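Local coordinates for protein diadenosine tetraphosphatase, putative (Trypanosoma brucei, PDB 2QJC) that probably hydrolyses diadenosine tetraphosphate or other phosphate compounds, as a metallophosphatase of the calcineurin-like family that holds two manganese ions, at residues Ala140-His145 against Thr159-Leu164; Val200-Asp205 against Pro216-Leu221; Pro189-Trp194 against Gly209-Tyr214. All blocks are in the same frame, centred on the assembly; numbering follows the deposited sequence.

Contact 1. Residues Ala140-His145 against Thr159-Leu164; sequences AHAGLH and TTMRNL. With MN (manganese (II) ion), chain C; PO4 (phosphate ion), chain D.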
loop_
_atom_site.group_PDB
_atom_site.type_symbol
_atom_site.label_atom_id
_atom_site.label_comp_id
_atom_site.label_asym_id
_atom_site.label_seq_id
_atom_site.Cartn_x
_atom_site.Cartn_y
_atom_site.Cartn_z
ATOM N N ALA A 140 -3.368 3.676 -3.306
ATOM C CA ALA A 140 -3.491 4.377 -2.026
ATOM C C ALA A 140 -3.318 3.286 -0.957
ATOM O O ALA A 140 -3.563 2.112 -1.227
ATOM C CB ALA A 140 -4.867 5.051 -1.899
ATOM N N HIS A 141 -2.902 3.656 0.248
ATOM C CA HIS A 141 -2.675 2.648 1.282
ATOM C C HIS A 141 -3.922 1.928 1.799
ATOM O O HIS A 141 -3.953 0.690 1.844
ATOM C CB HIS A 141 -1.904 3.247 2.470
ATOM C CG HIS A 141 -1.685 2.272 3.584
ATOM N ND1 HIS A 141 -0.919 1.134 3.438
ATOM C CD2 HIS A 141 -2.195 2.224 4.838
ATOM C CE1 HIS A 141 -0.971 0.423 4.551
ATOM N NE2 HIS A 141 -1.739 1.062 5.415
ATOM N N ALA A 142 -4.942 2.688 2.190
ATOM C CA ALA A 142 -6.175 2.098 2.715
ATOM C C ALA A 142 -7.357 2.244 1.763
ATOM O O ALA A 142 -8.211 1.357 1.678
ATOM C CB ALA A 142 -6.522 2.726 4.079
ATOM N N GLY A 143 -7.415 3.363 1.053
ATOM C CA GLY A 143 -8.518 3.566 0.126
ATOM C C GLY A 143 -8.675 5.009 -0.295
ATOM O O GLY A 143 -7.801 5.836 -0.033
ATOM N N LEU A 144 -9.783 5.309 -0.966
ATOM C CA LEU A 144 -10.079 6.669 -1.411
ATOM C C LEU A 144 -11.532 6.985 -1.068
ATOM O O LEU A 144 -12.395 6.110 -1.137
ATOM C CB LEU A 144 -9.882 6.798 -2.923
ATOM C CG LEU A 144 -8.461 6.656 -3.486
ATOM C CD1 LEU A 144 -8.521 6.657 -5.005
ATOM C CD2 LEU A 144 -7.586 7.806 -2.995
ATOM N N HIS A 145 -11.809 8.222 -0.680
ATOM C CA HIS A 145 -13.187 8.590 -0.369
ATOM C C HIS A 145 -13.891 8.743 -1.719
ATOM O O HIS A 145 -13.518 9.589 -2.534
ATOM C CB HIS A 145 -13.238 9.896 0.425
ATOM C CG HIS A 145 -14.570 10.159 1.054
ATOM N ND1 HIS A 145 -15.728 10.292 0.316
ATOM C CD2 HIS A 145 -14.939 10.265 2.353
ATOM C CE1 HIS A 145 -16.751 10.466 1.133
ATOM N NE2 HIS A 145 -16.299 10.453 2.374
ATOM N N THR A 159 -5.042 6.714 4.529
ATOM C CA THR A 159 -4.090 5.791 5.147
ATOM C C THR A 159 -4.674 4.891 6.232
ATOM O O THR A 159 -3.985 3.980 6.708
ATOM C CB THR A 159 -2.874 6.535 5.760
ATOM O OG1 THR A 159 -3.325 7.500 6.719
ATOM C CG2 THR A 159 -2.070 7.228 4.675
ATOM N N THR A 160 -5.930 5.122 6.617
ATOM C CA THR A 160 -6.540 4.310 7.680
ATOM C C THR A 160 -7.967 3.788 7.483
ATOM O O THR A 160 -8.432 2.970 8.281
ATOM C CB THR A 160 -6.573 5.081 9.035
ATOM O OG1 THR A 160 -7.566 6.111 8.969
ATOM C CG2 THR A 160 -5.225 5.715 9.343
HETATM N N MSE A 161 -8.669 4.234 6.445
HETATM C CA MSE A 161 -10.066 3.814 6.275
HETATM C C MSE A 161 -10.346 2.333 6.009
HETATM O O MSE A 161 -9.649 1.675 5.230
HETATM C CB MSE A 161 -10.745 4.660 5.183
HETATM C CG MSE A 161 -10.475 4.202 3.748
HETATM SE SE MSE A 161 -11.254 5.398 2.412
HETATM C CE MSE A 161 -13.126 5.084 2.719
ATOM N N ARG A 162 -11.380 1.819 6.674
ATOM C CA ARG A 162 -11.817 0.434 6.507
ATOM C C ARG A 162 -13.301 0.429 6.123
ATOM O O ARG A 162 -13.751 -0.377 5.294
ATOM C CB ARG A 162 -11.642 -0.357 7.807
ATOM C CG ARG A 162 -10.204 -0.610 8.216
ATOM C CD ARG A 162 -10.146 -1.177 9.634
ATOM N NE ARG A 162 -8.841 -0.968 10.269
ATOM C CZ ARG A 162 -7.782 -1.742 10.069
ATOM N NH1 ARG A 162 -7.862 -2.785 9.252
ATOM N NH2 ARG A 162 -6.643 -1.477 10.694
ATOM N N ASN A 163 -14.043 1.359 6.718
ATOM C CA ASN A 163 -15.476 1.475 6.504
ATOM C C ASN A 163 -15.974 2.867 6.098
ATOM O O ASN A 163 -15.294 3.876 6.279
ATOM C CB ASN A 163 -16.210 1.049 7.787
ATOM C CG ASN A 163 -16.329 -0.467 7.931
ATOM O OD1 ASN A 163 -15.527 -1.225 7.386
ATOM N ND2 ASN A 163 -17.338 -0.911 8.680
ATOM N N LEU A 164 -17.185 2.892 5.550
ATOM C CA LEU A 164 -17.866 4.120 5.145
ATOM C C LEU A 164 -19.293 4.019 5.705
ATOM O O LEU A 164 -20.012 3.033 5.458
ATOM C CB LEU A 164 -17.901 4.252 3.615
ATOM C CG LEU A 164 -16.627 4.775 2.933
ATOM C CD1 LEU A 164 -16.711 4.534 1.425
ATOM C CD2 LEU A 164 -16.447 6.253 3.242
HETATM MN MN MN C . -2.068 0.113 7.534
HETATM P P PO4 D . -2.591 -2.691 10.009
HETATM O O1 PO4 D . -2.390 -4.301 9.888
HETATM O O2 PO4 D . -4.128 -2.382 9.765
HETATM O O3 PO4 D . -2.165 -2.252 11.439
HETATM O O4 PO4 D . -1.734 -1.994 8.914
HETATM O O HOH W 1 -8.889 -0.368 3.619
#

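Contact 2. Residues Val200-Asp205 against Pro216-Leu221; sequences VVFGHD and PLAIGL. With MN (manganese (II) ion), chain C.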
loop_
_atom_site.group_PDB
_atom_site.type_symbol
_atom_site.label_atom_id
_atom_site.label_comp_id
_atom_site.label_asym_id
_atom_site.label_seq_id
_atom_site.Cartn_x
_atom_site.Cartn_y
_atom_site.Cartn_z
ATOM N N VAL A 200 -8.787 0.960 -8.122
ATOM C CA VAL A 200 -7.968 1.357 -6.986
ATOM C C VAL A 200 -7.347 0.119 -6.351
ATOM O O VAL A 200 -8.051 -0.825 -5.985
ATOM C CB VAL A 200 -8.802 2.103 -5.922
ATOM C CG1 VAL A 200 -7.982 2.304 -4.638
ATOM C CG2 VAL A 200 -9.248 3.449 -6.481
ATOM N N VAL A 201 -6.026 0.118 -6.238
ATOM C CA VAL A 201 -5.315 -0.997 -5.635
ATOM C C VAL A 201 -4.814 -0.543 -4.261
ATOM O O VAL A 201 -4.156 0.494 -4.135
ATOM C CB VAL A 201 -4.135 -1.445 -6.529
ATOM C CG1 VAL A 201 -3.456 -2.660 -5.918
ATOM C CG2 VAL A 201 -4.646 -1.752 -7.965
ATOM N N PHE A 202 -5.113 -1.330 -3.236
ATOM C CA PHE A 202 -4.736 -0.960 -1.876
ATOM C C PHE A 202 -4.326 -2.145 -0.998
ATOM O O PHE A 202 -4.292 -3.280 -1.454
ATOM C CB PHE A 202 -5.922 -0.228 -1.235
ATOM C CG PHE A 202 -7.170 -1.083 -1.109
ATOM C CD1 PHE A 202 -7.554 -1.600 0.127
ATOM C CD2 PHE A 202 -7.950 -1.382 -2.233
ATOM C CE1 PHE A 202 -8.697 -2.403 0.245
ATOM C CE2 PHE A 202 -9.093 -2.182 -2.129
ATOM C CZ PHE A 202 -9.469 -2.695 -0.887
ATOM N N GLY A 203 -4.028 -1.855 0.265
ATOM C CA GLY A 203 -3.658 -2.874 1.242
ATOM C C GLY A 203 -4.288 -2.503 2.584
ATOM O O GLY A 203 -5.509 -2.398 2.681
ATOM N N HIS A 204 -3.463 -2.321 3.617
ATOM C CA HIS A 204 -3.913 -1.907 4.955
ATOM C C HIS A 204 -4.828 -2.804 5.808
ATOM O O HIS A 204 -4.481 -3.130 6.948
ATOM C CB HIS A 204 -4.563 -0.516 4.858
ATOM C CG HIS A 204 -5.120 -0.002 6.154
ATOM N ND1 HIS A 204 -4.340 0.207 7.271
ATOM C CD2 HIS A 204 -6.376 0.373 6.500
ATOM C CE1 HIS A 204 -5.088 0.690 8.249
ATOM N NE2 HIS A 204 -6.328 0.800 7.806
ATOM N N ASP A 205 -5.985 -3.178 5.261
ATOM C CA ASP A 205 -7.004 -3.961 5.969
ATOM C C ASP A 205 -6.741 -5.468 6.094
ATOM O O ASP A 205 -7.476 -6.282 5.526
ATOM C CB ASP A 205 -8.365 -3.724 5.288
ATOM C CG ASP A 205 -9.565 -4.078 6.186
ATOM O OD1 ASP A 205 -10.716 -3.879 5.739
ATOM O OD2 ASP A 205 -9.370 -4.549 7.327
ATOM N N PRO A 216 -13.461 -5.498 -11.527
ATOM C CA PRO A 216 -12.129 -4.927 -11.732
ATOM C C PRO A 216 -11.985 -3.499 -11.186
ATOM O O PRO A 216 -10.960 -2.855 -11.402
ATOM C CB PRO A 216 -11.988 -4.970 -13.244
ATOM C CG PRO A 216 -13.370 -4.577 -13.681
ATOM C CD PRO A 216 -14.265 -5.400 -12.760
ATOM N N LEU A 217 -13.000 -3.012 -10.476
ATOM C CA LEU A 217 -12.963 -1.650 -9.945
ATOM C C LEU A 217 -12.031 -1.438 -8.755
ATOM O O LEU A 217 -11.587 -0.318 -8.513
ATOM C CB LEU A 217 -14.378 -1.188 -9.576
ATOM C CG LEU A 217 -15.332 -0.972 -10.758
ATOM C CD1 LEU A 217 -16.677 -0.486 -10.245
ATOM C CD2 LEU A 217 -14.735 0.053 -11.722
ATOM N N ALA A 218 -11.741 -2.500 -8.011
ATOM C CA ALA A 218 -10.854 -2.390 -6.853
ATOM C C ALA A 218 -10.183 -3.719 -6.507
ATOM O O ALA A 218 -10.689 -4.789 -6.854
ATOM C CB ALA A 218 -11.628 -1.846 -5.637
ATOM N N ILE A 219 -9.038 -3.638 -5.826
ATOM C CA ILE A 219 -8.279 -4.822 -5.426
ATOM C C ILE A 219 -7.557 -4.618 -4.089
ATOM O O ILE A 219 -6.630 -3.799 -3.993
ATOM C CB ILE A 219 -7.210 -5.190 -6.481
ATOM C CG1 ILE A 219 -7.883 -5.473 -7.831
ATOM C CG2 ILE A 219 -6.400 -6.393 -6.004
ATOM C CD1 ILE A 219 -6.924 -5.776 -8.964
ATOM N N GLY A 220 -7.990 -5.357 -3.063
ATOM C CA GLY A 220 -7.362 -5.263 -1.754
ATOM C C GLY A 220 -6.296 -6.344 -1.648
ATOM O O GLY A 220 -6.618 -7.532 -1.584
ATOM N N LEU A 221 -5.028 -5.940 -1.611
ATOM C CA LEU A 221 -3.920 -6.896 -1.561
ATOM C C LEU A 221 -3.375 -7.297 -0.198
ATOM O O LEU A 221 -2.423 -8.079 -0.140
ATOM C CB LEU A 221 -2.741 -6.373 -2.386
ATOM C CG LEU A 221 -2.875 -6.166 -3.898
ATOM C CD1 LEU A 221 -1.655 -5.391 -4.423
ATOM C CD2 LEU A 221 -2.981 -7.510 -4.586
HETATM MN MN MN C . -2.068 0.113 7.534
#

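Contact 3. Residues Pro189-Trp194 against Gly209-Tyr214; sequences PWASMW and GLQEQY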
loop_
_atom_site.group_PDB
_atom_site.type_symbol
_atom_site.label_atom_id
_atom_site.label_comp_id
_atom_site.label_asym_id
_atom_site.label_seq_id
_atom_site.Cartn_x
_atom_site.Cartn_y
_atom_site.Cartn_z
ATOM N N PRO A 189 -17.817 -1.969 4.096
ATOM C CA PRO A 189 -16.410 -1.911 3.691
ATOM C C PRO A 189 -16.281 -0.837 2.621
ATOM O O PRO A 189 -17.052 -0.823 1.653
ATOM C CB PRO A 189 -16.136 -3.320 3.168
ATOM C CG PRO A 189 -17.502 -3.863 2.832
ATOM C CD PRO A 189 -18.360 -3.327 3.937
ATOM N N TRP A 190 -15.323 0.068 2.797
ATOM C CA TRP A 190 -15.166 1.165 1.855
ATOM C C TRP A 190 -15.148 0.743 0.378
ATOM O O TRP A 190 -15.852 1.333 -0.440
ATOM C CB TRP A 190 -13.917 1.999 2.194
ATOM C CG TRP A 190 -12.661 1.509 1.538
ATOM C CD1 TRP A 190 -11.797 0.560 2.016
ATOM C CD2 TRP A 190 -12.212 1.834 0.217
ATOM N NE1 TRP A 190 -10.850 0.267 1.066
ATOM C CE2 TRP A 190 -11.081 1.033 -0.047
ATOM C CE3 TRP A 190 -12.666 2.720 -0.772
ATOM C CZ2 TRP A 190 -10.392 1.086 -1.261
ATOM C CZ3 TRP A 190 -11.981 2.776 -1.985
ATOM C CH2 TRP A 190 -10.854 1.959 -2.217
ATOM N N ALA A 191 -14.374 -0.284 0.038
ATOM C CA ALA A 191 -14.268 -0.721 -1.354
ATOM C C ALA A 191 -15.593 -1.022 -2.048
ATOM O O ALA A 191 -15.719 -0.819 -3.261
ATOM C CB ALA A 191 -13.343 -1.928 -1.460
ATOM N N SER A 192 -16.587 -1.499 -1.300
ATOM C CA SER A 192 -17.880 -1.803 -1.922
ATOM C C SER A 192 -18.551 -0.537 -2.456
ATOM O O SER A 192 -19.453 -0.611 -3.288
ATOM C CB SER A 192 -18.826 -2.479 -0.921
ATOM O OG SER A 192 -19.293 -1.548 0.040
HETATM N N MSE A 193 -18.109 0.623 -1.984
HETATM C CA MSE A 193 -18.700 1.893 -2.403
HETATM C C MSE A 193 -17.954 2.590 -3.540
HETATM O O MSE A 193 -18.397 3.640 -4.020
HETATM C CB MSE A 193 -18.760 2.850 -1.216
HETATM C CG MSE A 193 -19.442 2.286 0.013
HETATM SE SE MSE A 193 -21.327 2.012 -0.265
HETATM C CE MSE A 193 -21.922 3.830 0.005
ATOM N N TRP A 194 -16.826 2.020 -3.960
ATOM C CA TRP A 194 -16.021 2.618 -5.023
ATOM C C TRP A 194 -16.609 2.337 -6.401
ATOM O O TRP A 194 -16.968 1.199 -6.717
ATOM C CB TRP A 194 -14.570 2.115 -4.935
ATOM C CG TRP A 194 -13.706 2.589 -6.070
ATOM C CD1 TRP A 194 -13.296 1.860 -7.143
ATOM C CD2 TRP A 194 -13.227 3.920 -6.281
ATOM N NE1 TRP A 194 -12.593 2.654 -8.020
ATOM C CE2 TRP A 194 -12.535 3.925 -7.515
ATOM C CE3 TRP A 194 -13.316 5.112 -5.549
ATOM C CZ2 TRP A 194 -11.935 5.079 -8.039
ATOM C CZ3 TRP A 194 -12.719 6.261 -6.069
ATOM C CH2 TRP A 194 -12.038 6.234 -7.304
ATOM N N GLY A 209 -8.224 -9.624 4.765
ATOM C CA GLY A 209 -7.429 -10.406 3.841
ATOM C C GLY A 209 -7.571 -9.926 2.411
ATOM O O GLY A 209 -7.985 -8.793 2.160
ATOM N N LEU A 210 -7.225 -10.798 1.469
ATOM C CA LEU A 210 -7.304 -10.478 0.050
ATOM C C LEU A 210 -8.754 -10.196 -0.346
ATOM O O LEU A 210 -9.634 -11.021 -0.108
ATOM C CB LEU A 210 -6.765 -11.653 -0.767
ATOM C CG LEU A 210 -6.499 -11.442 -2.259
ATOM C CD1 LEU A 210 -5.302 -10.510 -2.428
ATOM C CD2 LEU A 210 -6.213 -12.783 -2.918
ATOM N N GLN A 211 -9.001 -9.028 -0.942
ATOM C CA GLN A 211 -10.345 -8.654 -1.377
ATOM C C GLN A 211 -10.389 -8.604 -2.901
ATOM O O GLN A 211 -9.775 -7.727 -3.513
ATOM C CB GLN A 211 -10.740 -7.282 -0.807
ATOM C CG GLN A 211 -10.844 -7.237 0.722
ATOM C CD GLN A 211 -11.302 -5.884 1.258
ATOM O OE1 GLN A 211 -12.402 -5.422 0.956
ATOM N NE2 GLN A 211 -10.457 -5.247 2.061
ATOM N N GLU A 212 -11.115 -9.541 -3.508
ATOM C CA GLU A 212 -11.226 -9.607 -4.966
ATOM C C GLU A 212 -12.652 -9.517 -5.500
ATOM O O GLU A 212 -12.855 -9.564 -6.711
ATOM C CB GLU A 212 -10.630 -10.912 -5.495
ATOM C CG GLU A 212 -9.232 -11.236 -5.025
ATOM C CD GLU A 212 -8.790 -12.614 -5.493
ATOM O OE1 GLU A 212 -8.713 -12.836 -6.722
ATOM O OE2 GLU A 212 -8.531 -13.478 -4.628
ATOM N N GLN A 213 -13.637 -9.383 -4.617
ATOM C CA GLN A 213 -15.030 -9.338 -5.065
ATOM C C GLN A 213 -15.460 -8.018 -5.698
ATOM O O GLN A 213 -16.606 -7.872 -6.123
ATOM C CB GLN A 213 -15.975 -9.660 -3.907
ATOM C CG GLN A 213 -15.306 -10.339 -2.740
ATOM C CD GLN A 213 -14.708 -9.349 -1.762
ATOM O OE1 GLN A 213 -15.425 -8.745 -0.963
ATOM N NE2 GLN A 213 -13.395 -9.166 -1.827
ATOM N N TYR A 214 -14.553 -7.057 -5.774
ATOM C CA TYR A 214 -14.910 -5.775 -6.355
ATOM C C TYR A 214 -14.176 -5.547 -7.661
ATOM O O TYR A 214 -14.217 -4.456 -8.226
ATOM C CB TYR A 214 -14.611 -4.656 -5.362
ATOM C CG TYR A 214 -15.220 -4.900 -4.000
ATOM C CD1 TYR A 214 -16.604 -4.925 -3.824
ATOM C CD2 TYR A 214 -14.411 -5.113 -2.886
ATOM C CE1 TYR A 214 -17.169 -5.156 -2.563
ATOM C CE2 TYR A 214 -14.958 -5.342 -1.626
ATOM C CZ TYR A 214 -16.333 -5.361 -1.471
ATOM O OH TYR A 214 -16.863 -5.575 -0.227
HETATM O O HOH W 2 -13.165 -2.478 1.790
#

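Contact 1. Residues Ala140-His145 against Thr159-Leu164
His141 and Ala142 meet Thr159 to Met161, where the chain passes from helix 155-160 toward strand 163-166. Thr159 O lies at the edge of the His141 imidazole, near its plane, 3.1 Å from CD2. With CG anti to the backbone N (chi1 178°), the ring extends to put NE2 on manganese at 2.3 Å; Val53 O takes the ND1 hydrogen, fixing the ring from two sides. Ala142 CB lies 3.5 Å from Met161 O among backbone atoms of Thr159, Thr160 and Met161, a site that suits a small alanine. A water donates to Ala142 O and Met161 O, 2.7 Å from each, and ties the two backbones. The selenium of Met161, a selenomethionine, reaches Leu144 N at 3.7 Å; Gly143, whose backbone angles call for glycine, lets it lie close. Arg162 runs extended from CG to NE, and its NH2 donates to phosphate O2 at 2.8 Å; O4 of this ion, probably from the crystallisation liquor, binds the manganese. Farther out, His145 NE2 is hydrogen-bonded to Leu177 O, and Arg162 and Asn163 form a classic beta bulge facing Thr180. The His-Ala-Gly loop after strand 137-140 fits the metal-binding His motif of PPP-type calcineurin-like phosphoesterases.

Contact 2. Residues Val200-Asp205 against Pro216-Leu221
Two neighbouring parallel strands, 200-202 and 218-220, form one border of a mixed five-stranded sheet, and the first of them leads straight into a manganese ligand. The backbone ladder is regular: Val200 N donates to Leu217 O at 3.1 Å, and Ile219 N returns to Val200 O at 3.0 Å. Phe202 N then gives to Ile219 O, again at 3.0 Å, before Leu221 N closes on Phe202 O at 2.8 Å.

Phe202 folds its ring back across the partner strand, because CG sits between its backbone N and carbonyl carbon (chi1 62°). One ring face thus lies on Gly220, whose CA makes a CH-pi contact 3.6 Å from the centroid, 18° off the normal. Glycine suits this place because no side chain stands under the ring, and the small Ala218 fits at the ring edge, with CB 4.3 Å from Phe202 CE2. On the Val201 side of the sheet, Val201 CG1 meets Leu221 CD1 at 3.6 Å, the two side chains crossing at a slant.

Past the strand, His204 is the middle residue of a classic gamma turn, with Asp205 N hydrogen-bonded to Gly203 O. His204 ND1 binds manganese at 2.3 Å, while its NE2 is held by Thr160 O and its backbone N by Asp26. Val201, Ile219 and Leu221 pack on strands 21-24, 230-236 and 240-245 of the second sheet; on the opposite face, Val200 meets Leu144 and Trp194, and Phe202 meets Trp190 edge-to-face.

Contact 3. Residues Pro189-Trp194 against Gly209-Tyr214
One face of the Tyr214 ring lies against the peptide between Ala191 and Ser192: the carbonyl carbon of Ala191 stands 4.2 Å above the plane, over the ring centre, and Ser192 N is nearer the rim. At the ring's edge, in plane, is Gln211 OE1. The Ala191 methyl touches this ring too, CB lying 3.6 Å from Tyr214 CD2, and it also sits over the centre of the Trp190 indole; alanine is small enough to serve both aromatics. Toward the hydroxyl end, Ser192 CA comes to 3.5 Å from Tyr214 CE1. Pro189 crosses the end of the tyrosine at about a right angle, with Pro189 CG 3.6 Å from Tyr214 OH.

The peptide offered to the tyrosine is set by a beta turn over 189-192. Ser192 places OG between its backbone N and carbonyl carbon (chi1 73°), from where it donates to Pro189 O at 2.9 Å in the carbonyl plane. The Ser192 N-H uses the same oxygen, so Pro189 O is gripped twice.

No hydrogen bond passes directly between 189-194 and 209-214. Instead a water accepts from Ala191 N at 3.1 Å and donates to Gln211 OE1 at 3.2 Å. The association of these two loops therefore rests on van der Waals fit of a flat ring to a flat peptide, with one water linking Ala191 N and Gln211 OE1.

Overall arrangement
The metal site joins contacts 1 and 2: His141 and His204 bind the same manganese, completed by Asp55 and Asn81, and Asp55 is shared with the second manganese, held by Asp26 and His28. Their centres lie about 10 Å apart, and His141 O accepts a hydrogen bond from Gly203 N at 3.0 Å; a salt bridge from Arg162 NH1 to Asp205 OD2 connects them again. Contact 3 stands further back, the Gln211 side chain about 11 Å from a manganese. Its centre is about 7 Å from that of contact 2, and Gln211 N is hydrogen-bonded to Gly220 O at 2.9 Å. Toward contact 1, Trp190 N is hydrogen-bonded to Arg162 O, and its indole packs against Gly143.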